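Local coordinates for endonuclease NucS (Pyrococcus abyssi, PDB 2VLD), which cleaves both the 3' and 5' single-stranded ends of branched DNA structures and binds single-stranded DNA, working as a homodimer that interacts with PCNA, at residues K16-L21 against L110-A115; R52-I55 against S61-I64; S186-Y191 against K218-E223. The protein carries 2 engineered substitutions. All coordinates share one frame; numbering follows the deposited sequence.

Contact 1 (K16-L21 against L110-A115)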
# COMPACT_ATOMS: atom_id res chain seq x y z
N LYS A 16 1.03 -18.60 11.99
CA LYS A 16 2.30 -19.23 11.67
C LYS A 16 2.17 -20.19 10.48
O LYS A 16 3.01 -20.19 9.59
CB LYS A 16 2.92 -19.94 12.89
CG LYS A 16 4.33 -20.51 12.65
CD LYS A 16 5.01 -21.08 13.92
CE LYS A 16 5.99 -20.08 14.57
NZ LYS A 16 5.43 -19.37 15.77
N GLU A 17 1.10 -20.99 10.47
CA GLU A 17 0.84 -21.88 9.33
C GLU A 17 0.76 -21.07 8.05
O GLU A 17 1.39 -21.40 7.05
CB GLU A 17 -0.47 -22.66 9.53
CG GLU A 17 -0.32 -23.97 10.31
CD GLU A 17 -1.59 -24.80 10.33
OE1 GLU A 17 -2.28 -24.88 9.27
OE2 GLU A 17 -1.90 -25.39 11.40
N LEU A 18 -0.00 -19.98 8.11
CA LEU A 18 -0.27 -19.15 6.95
C LEU A 18 0.95 -18.37 6.45
O LEU A 18 1.14 -18.23 5.25
CB LEU A 18 -1.46 -18.23 7.23
CG LEU A 18 -2.81 -18.96 7.36
CD1 LEU A 18 -3.88 -18.06 7.95
CD2 LEU A 18 -3.27 -19.54 6.03
N LEU A 19 1.77 -17.88 7.37
CA LEU A 19 3.00 -17.19 7.00
C LEU A 19 3.96 -18.13 6.29
O LEU A 19 4.48 -17.80 5.22
CB LEU A 19 3.67 -16.55 8.22
CG LEU A 19 2.94 -15.49 9.05
CD1 LEU A 19 3.88 -14.93 10.09
CD2 LEU A 19 2.36 -14.36 8.20
N ASP A 20 4.17 -19.31 6.88
CA ASP A 20 5.00 -20.37 6.29
C ASP A 20 4.43 -20.82 4.95
O ASP A 20 5.16 -20.99 3.98
CB ASP A 20 5.10 -21.59 7.23
CG ASP A 20 5.86 -21.28 8.53
OD1 ASP A 20 6.11 -20.09 8.83
OD2 ASP A 20 6.19 -22.25 9.25
N LEU A 21 3.11 -20.99 4.91
CA LEU A 21 2.43 -21.33 3.68
C LEU A 21 2.81 -20.30 2.62
O LEU A 21 3.20 -20.65 1.50
CB LEU A 21 0.91 -21.33 3.90
CG LEU A 21 0.01 -22.30 3.12
CD1 LEU A 21 -1.44 -22.07 3.51
CD2 LEU A 21 0.17 -22.18 1.62
N LEU A 110 -6.75 -12.77 7.98
CA LEU A 110 -5.51 -12.87 7.26
C LEU A 110 -5.83 -13.47 5.89
O LEU A 110 -6.64 -14.38 5.78
CB LEU A 110 -4.53 -13.76 8.04
CG LEU A 110 -3.10 -13.95 7.54
CD1 LEU A 110 -2.21 -14.48 8.66
CD2 LEU A 110 -3.04 -14.87 6.32
N VAL A 111 -5.20 -12.93 4.86
CA VAL A 111 -5.39 -13.41 3.49
C VAL A 111 -4.04 -13.69 2.83
O VAL A 111 -3.16 -12.81 2.78
CB VAL A 111 -6.15 -12.37 2.64
CG1 VAL A 111 -6.23 -12.82 1.19
CG2 VAL A 111 -7.55 -12.12 3.21
N VAL A 112 -3.86 -14.91 2.33
CA VAL A 112 -2.70 -15.24 1.53
C VAL A 112 -3.14 -15.13 0.08
O VAL A 112 -4.22 -15.60 -0.28
CB VAL A 112 -2.17 -16.67 1.80
CG1 VAL A 112 -0.91 -16.97 0.98
CG2 VAL A 112 -1.88 -16.87 3.28
N PHE A 113 -2.30 -14.50 -0.74
CA PHE A 113 -2.63 -14.27 -2.13
C PHE A 113 -1.47 -14.74 -2.99
O PHE A 113 -0.47 -14.05 -3.13
CB PHE A 113 -2.94 -12.80 -2.36
CG PHE A 113 -3.24 -12.45 -3.79
CD1 PHE A 113 -3.80 -13.39 -4.66
CD2 PHE A 113 -3.00 -11.17 -4.26
CE1 PHE A 113 -4.09 -13.05 -5.99
CE2 PHE A 113 -3.30 -10.81 -5.59
CZ PHE A 113 -3.85 -11.76 -6.45
N LEU A 114 -1.62 -15.93 -3.55
CA LEU A 114 -0.57 -16.55 -4.34
C LEU A 114 -0.58 -15.92 -5.72
O LEU A 114 -1.18 -16.44 -6.67
CB LEU A 114 -0.79 -18.06 -4.41
CG LEU A 114 -0.89 -18.68 -3.02
CD1 LEU A 114 -1.98 -19.74 -2.96
CD2 LEU A 114 0.44 -19.24 -2.61
N ALA A 115 0.08 -14.77 -5.81
CA ALA A 115 0.05 -13.94 -6.99
C ALA A 115 1.27 -14.19 -7.85
O ALA A 115 2.38 -14.33 -7.32
CB ALA A 115 -0.03 -12.49 -6.58

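Contact 2 (R52-I55 against S61-I64)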
# COMPACT_ATOMS: atom_id res chain seq x y z
N ARG A 52 -5.59 -1.49 11.16
CA ARG A 52 -4.59 -1.31 10.12
C ARG A 52 -4.58 -2.49 9.16
O ARG A 52 -5.10 -3.57 9.48
CB ARG A 52 -3.21 -1.13 10.75
CG ARG A 52 -3.09 0.15 11.57
CD ARG A 52 -1.71 0.36 12.20
NE ARG A 52 -1.78 1.58 13.00
CZ ARG A 52 -2.05 1.62 14.31
NH1 ARG A 52 -2.21 0.50 15.01
NH2 ARG A 52 -2.13 2.81 14.92
N ILE A 53 -4.03 -2.26 7.97
CA ILE A 53 -3.84 -3.30 6.96
C ILE A 53 -2.34 -3.47 6.77
O ILE A 53 -1.63 -2.48 6.59
CB ILE A 53 -4.45 -2.90 5.61
CG1 ILE A 53 -5.91 -2.50 5.77
CG2 ILE A 53 -4.33 -4.04 4.64
CD1 ILE A 53 -6.60 -2.08 4.49
N ILE A 54 -1.88 -4.71 6.82
CA ILE A 54 -0.46 -5.00 6.82
C ILE A 54 -0.15 -5.94 5.66
O ILE A 54 -0.75 -7.03 5.56
CB ILE A 54 -0.04 -5.69 8.15
CG1 ILE A 54 -0.19 -4.74 9.34
CG2 ILE A 54 1.39 -6.19 8.08
CD1 ILE A 54 -1.43 -4.96 10.15
N ILE A 55 0.78 -5.53 4.80
CA ILE A 55 1.08 -6.26 3.57
C ILE A 55 2.52 -6.77 3.61
O ILE A 55 3.46 -5.99 3.81
CB ILE A 55 0.80 -5.38 2.33
CG1 ILE A 55 -0.69 -5.04 2.25
CG2 ILE A 55 1.22 -6.07 1.05
CD1 ILE A 55 -1.06 -4.00 1.21
N SER A 61 9.20 -6.86 1.29
CA SER A 61 8.46 -5.60 1.39
C SER A 61 7.39 -5.73 2.46
O SER A 61 6.62 -6.68 2.46
CB SER A 61 7.81 -5.28 0.05
OG SER A 61 8.77 -5.06 -0.97
N PHE A 62 7.32 -4.75 3.36
CA PHE A 62 6.41 -4.81 4.49
C PHE A 62 5.76 -3.44 4.58
O PHE A 62 6.49 -2.44 4.59
CB PHE A 62 7.23 -5.09 5.74
CG PHE A 62 6.41 -5.47 6.93
CD1 PHE A 62 5.84 -4.50 7.75
CD2 PHE A 62 6.24 -6.80 7.27
CE1 PHE A 62 5.07 -4.86 8.87
CE2 PHE A 62 5.48 -7.18 8.39
CZ PHE A 62 4.89 -6.20 9.19
N LEU A 63 4.43 -3.36 4.61
CA LEU A 63 3.74 -2.09 4.56
C LEU A 63 2.63 -2.08 5.58
O LEU A 63 1.91 -3.07 5.73
CB LEU A 63 3.10 -1.84 3.18
CG LEU A 63 3.94 -2.18 1.95
CD1 LEU A 63 3.08 -2.14 0.72
CD2 LEU A 63 5.00 -1.16 1.87
N ILE A 64 2.47 -0.95 6.26
CA ILE A 64 1.42 -0.83 7.24
C ILE A 64 0.53 0.36 6.87
O ILE A 64 0.98 1.53 6.79
CB ILE A 64 2.01 -0.66 8.65
CG1 ILE A 64 2.81 -1.89 9.06
CG2 ILE A 64 0.92 -0.39 9.68
CD1 ILE A 64 3.54 -1.70 10.38

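Contact 3 (S186-Y191 against K218-E223). Engineered in segment 186-191: Met188 (natural residue Leu).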
# COMPACT_ATOMS: atom_id res chain seq x y z
N SER A 186 -14.12 1.47 -26.23
CA SER A 186 -14.68 2.29 -25.14
C SER A 186 -13.76 3.45 -24.78
O SER A 186 -14.23 4.56 -24.49
CB SER A 186 -14.89 1.43 -23.90
OG SER A 186 -15.66 0.28 -24.21
N GLN A 187 -12.46 3.17 -24.78
CA GLN A 187 -11.46 4.20 -24.53
C GLN A 187 -11.62 5.29 -25.59
O GLN A 187 -11.87 6.46 -25.26
CB GLN A 187 -10.04 3.59 -24.48
CG GLN A 187 -8.97 4.55 -23.95
CD GLN A 187 -7.70 3.89 -23.39
OE1 GLN A 187 -7.75 3.16 -22.39
NE2 GLN A 187 -6.55 4.18 -24.01
N MSE A 188 -11.55 4.91 -26.86
CA MSE A 188 -11.71 5.87 -27.94
C MSE A 188 -13.05 6.62 -27.88
O MSE A 188 -13.10 7.84 -28.10
CB MSE A 188 -11.55 5.20 -29.29
CG MSE A 188 -11.62 6.19 -30.42
SE MSE A 188 -11.20 5.35 -32.11
CE MSE A 188 -12.81 4.29 -32.31
N LYS A 189 -14.12 5.88 -27.59
CA LYS A 189 -15.44 6.47 -27.43
C LYS A 189 -15.40 7.65 -26.47
O LYS A 189 -15.89 8.73 -26.78
CB LYS A 189 -16.47 5.44 -26.97
CG LYS A 189 -17.87 6.02 -26.80
CD LYS A 189 -18.90 4.96 -26.43
CE LYS A 189 -20.19 5.61 -25.89
NZ LYS A 189 -20.75 6.65 -26.81
N ARG A 190 -14.80 7.43 -25.30
CA ARG A 190 -14.71 8.47 -24.27
C ARG A 190 -14.08 9.74 -24.83
O ARG A 190 -14.57 10.84 -24.58
CB ARG A 190 -13.92 7.95 -23.07
CG ARG A 190 -14.12 8.78 -21.82
CD ARG A 190 -13.45 8.16 -20.62
NE ARG A 190 -12.04 8.51 -20.54
CZ ARG A 190 -11.04 7.65 -20.68
NH1 ARG A 190 -11.28 6.36 -20.89
NH2 ARG A 190 -9.79 8.07 -20.58
N TYR A 191 -13.01 9.58 -25.61
CA TYR A 191 -12.30 10.70 -26.22
C TYR A 191 -13.21 11.41 -27.20
O TYR A 191 -13.30 12.63 -27.18
CB TYR A 191 -11.02 10.25 -26.93
CG TYR A 191 -10.06 9.46 -26.07
CD1 TYR A 191 -9.33 8.41 -26.61
CD2 TYR A 191 -9.89 9.75 -24.71
CE1 TYR A 191 -8.45 7.68 -25.84
CE2 TYR A 191 -9.01 9.02 -23.92
CZ TYR A 191 -8.29 7.99 -24.50
OH TYR A 191 -7.42 7.25 -23.73
N LYS A 218 -18.33 -4.76 -33.44
CA LYS A 218 -19.73 -4.58 -33.08
C LYS A 218 -19.97 -3.22 -32.44
O LYS A 218 -20.72 -2.40 -32.98
CB LYS A 218 -20.20 -5.68 -32.12
CG LYS A 218 -21.50 -6.35 -32.52
CD LYS A 218 -21.23 -7.58 -33.37
CE LYS A 218 -22.50 -8.13 -33.96
NZ LYS A 218 -22.89 -7.37 -35.19
N LEU A 219 -19.30 -2.97 -31.32
CA LEU A 219 -19.48 -1.73 -30.58
C LEU A 219 -19.10 -0.50 -31.41
O LEU A 219 -19.66 0.57 -31.21
CB LEU A 219 -18.71 -1.76 -29.25
CG LEU A 219 -18.86 -0.57 -28.29
CD1 LEU A 219 -20.31 -0.29 -27.94
CD2 LEU A 219 -18.04 -0.79 -27.03
N LEU A 220 -18.18 -0.68 -32.35
CA LEU A 220 -17.84 0.39 -33.30
C LEU A 220 -19.04 0.73 -34.17
O LEU A 220 -19.47 1.89 -34.22
CB LEU A 220 -16.65 -0.00 -34.18
CG LEU A 220 -15.20 0.05 -33.70
CD1 LEU A 220 -14.29 -0.45 -34.81
CD2 LEU A 220 -14.79 1.46 -33.28
N GLU A 221 -19.59 -0.27 -34.86
CA GLU A 221 -20.75 -0.08 -35.73
C GLU A 221 -21.87 0.54 -34.92
O GLU A 221 -22.44 1.57 -35.31
CB GLU A 221 -21.22 -1.41 -36.30
CG GLU A 221 -20.40 -1.95 -37.46
CD GLU A 221 -20.73 -3.41 -37.76
OE1 GLU A 221 -21.90 -3.82 -37.56
OE2 GLU A 221 -19.81 -4.15 -38.18
N LYS A 222 -22.16 -0.09 -33.79
CA LYS A 222 -23.18 0.35 -32.85
C LYS A 222 -23.01 1.81 -32.45
O LYS A 222 -23.98 2.47 -32.07
CB LYS A 222 -23.11 -0.53 -31.60
CG LYS A 222 -24.26 -0.34 -30.61
CD LYS A 222 -23.88 -0.88 -29.23
CE LYS A 222 -23.87 -2.40 -29.18
NZ LYS A 222 -23.18 -2.90 -27.96
N GLU A 223 -21.78 2.32 -32.54
CA GLU A 223 -21.41 3.59 -31.92
C GLU A 223 -21.09 4.72 -32.89
O GLU A 223 -20.92 5.86 -32.48
CB GLU A 223 -20.23 3.37 -30.97
CG GLU A 223 -20.19 4.35 -29.82
CD GLU A 223 -21.36 4.20 -28.87
OE1 GLU A 223 -21.54 3.11 -28.29
OE2 GLU A 223 -22.11 5.19 -28.70

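Contact 1 (K16-L21 against L110-A115)
Leu18 of the helix and Leu110 of the strand lie alongside each other with their side chains running in opposite senses, so that the Leu110 methyls reach back along Leu18 as far as its CB. The evidence is in the pairing of atoms: Leu18 CD1 meets Leu110 CD2 at 3.7 Å, while Leu18 CB lies 3.8 Å from the same Leu110 CD2. The second methyl, Leu110 CD1, is also close to Leu18 CD1, at 4.0 Å. Both branches of Leu110 therefore rest along the flank of Leu18. Two first torsions set this up. In Leu18, CG is anti to the carbonyl carbon (chi1 -68°), whereas in Leu110 it is anti to the backbone N (chi1 -175°).

The other branch of Leu18 serves a different neighbour. Its CD2 approaches Val112 CG2 at 4.1 Å, with the two side chains set at a slant, and the same Val112 methyl lies 3.9 Å from Leu18 O. The fork of Leu18 is thus shared between two strand residues, two positions apart, that face the same way. The CA atoms of Leu18 and Val112 are 7.1 Å apart, a spacing filled by side-chain atoms and by Leu18 O.

Ile15 and Ala22 extend the helical ridge, touching Leu110 and Val112 respectively. On the other face of the strand, Phe113 makes an edge-to-face contact with Phe32 of the second subunit. Strand 106-113 itself pairs with strands 4-7 and 28-40, and helix 12-25 covers this part of the antiparallel sheet in the N-terminal region.

No hydrogen bond or salt bridge crosses between the two segments, and all three touching residues are buried. The two segments bury 237 Å² between them, most of it on Leu18, Leu110 and Val112, so the cohesion of this interface rests on dispersion and the exclusion of water from the branched side chains.

Contact 2 (R52-I55 against S61-I64)
Ile54 and Ile64 share one first torsion, CG1 anti to the carbonyl carbon (chi1 -66° and -63°), and this lays the two side chains side by side with Ile54 CG1 4.1 Å from Ile64 CG1. It also directs Ile54 CG2 to the Phe62 ring, whose CZ it meets at 3.7 Å. Phe62 has CG anti to its own N (chi1 -168°), which brings CZ alongside Ile54, the two side chains pointing the same way. The extended aliphatic part of Arg52 slants across Ile64, with CD 3.7 Å from Ile64 CG2.

Beneath this apolar layer, Ile55 and Leu63 form an antiparallel hydrogen-bonded pair. Ile55 N donates to Leu63 O at 2.9 Å, and Leu63 N returns a bond to Ile55 O at 2.9 Å. Ile54 and Ile64 are the adjoining non-hydrogen-bonded pair.

Strands 50-56 and 62-65 make a beta hairpin of the PH-like domain, flanked by strands 28-40 and 74-76. Leu100 and Val102 of strand 98-104 pack on the Ile54-Phe62-Ile64 face, while Ile55 and Leu63 face the second subunit, touching its Ile55 and His65 respectively.

Contact 3 (S186-Y191 against K218-E223)
Met188 and Leu220 form the apolar, buried side of this helix pair, whereas Lys189 and Glu223 join it along the partly exposed side. On the inner side the contact narrows to a pair of methyl groups: Met188 CE lies 3.6 Å from Leu220 CD2, and the two side chains cross at about a right angle. Met188 is an engineered selenomethionine, whose chain runs out from the helix and turns at its last torsion (chi3 71°) to present CE. Val185, Leu212 and Leu225 also pack on Leu220, and Leu225 on Met188.

Toward solvent the grip is ionic. Lys189 NZ donates to Glu223 OE2 at 2.7 Å in a salt bridge, coming from above the carboxylate plane, 76° out of it. The lysine stem passes close beside the carboxylate, with Lys189 CD 3.5 Å from Glu223 CD. Asp193 gives Lys189 a second acidic partner, which would be expected to stabilise its positive charge. About a turn earlier in both helices, Leu219 CD2 touches Ser186 OG, at 3.8 Å; that hydroxyl is hydrogen-bonded to Leu182 O.

The axes of segments 186-191 and 218-223 come within 11.1 Å and diverge by 24°, so these parts run roughly parallel. Helix 182-199 links parallel strands 170-175 and 203-209, and helix 214-223 links 203-209 to 226-229: neighbouring beta-alpha-beta crossovers in the PDDEXK-type nuclease domain.

Contacts 1 and 2 belong to the N-terminal region, which contains the single-stranded DNA binding site, and both reach the same antiparallel sheet: their centres are 14 Å apart and their nearest atoms about 7 Å, without touching. Contact 2 falls within the chain interval spanned by contact 1. Contact 3 comes later, in the C-terminal region that carries the nuclease active site, on the opposite side of the chain's centre. Its centre is 42 Å from that of contact 1 and 40 Å from that of contact 2, consistent with two independent domains separated by a small linker. All three contacts include residues that meet the second subunit of the homodimer.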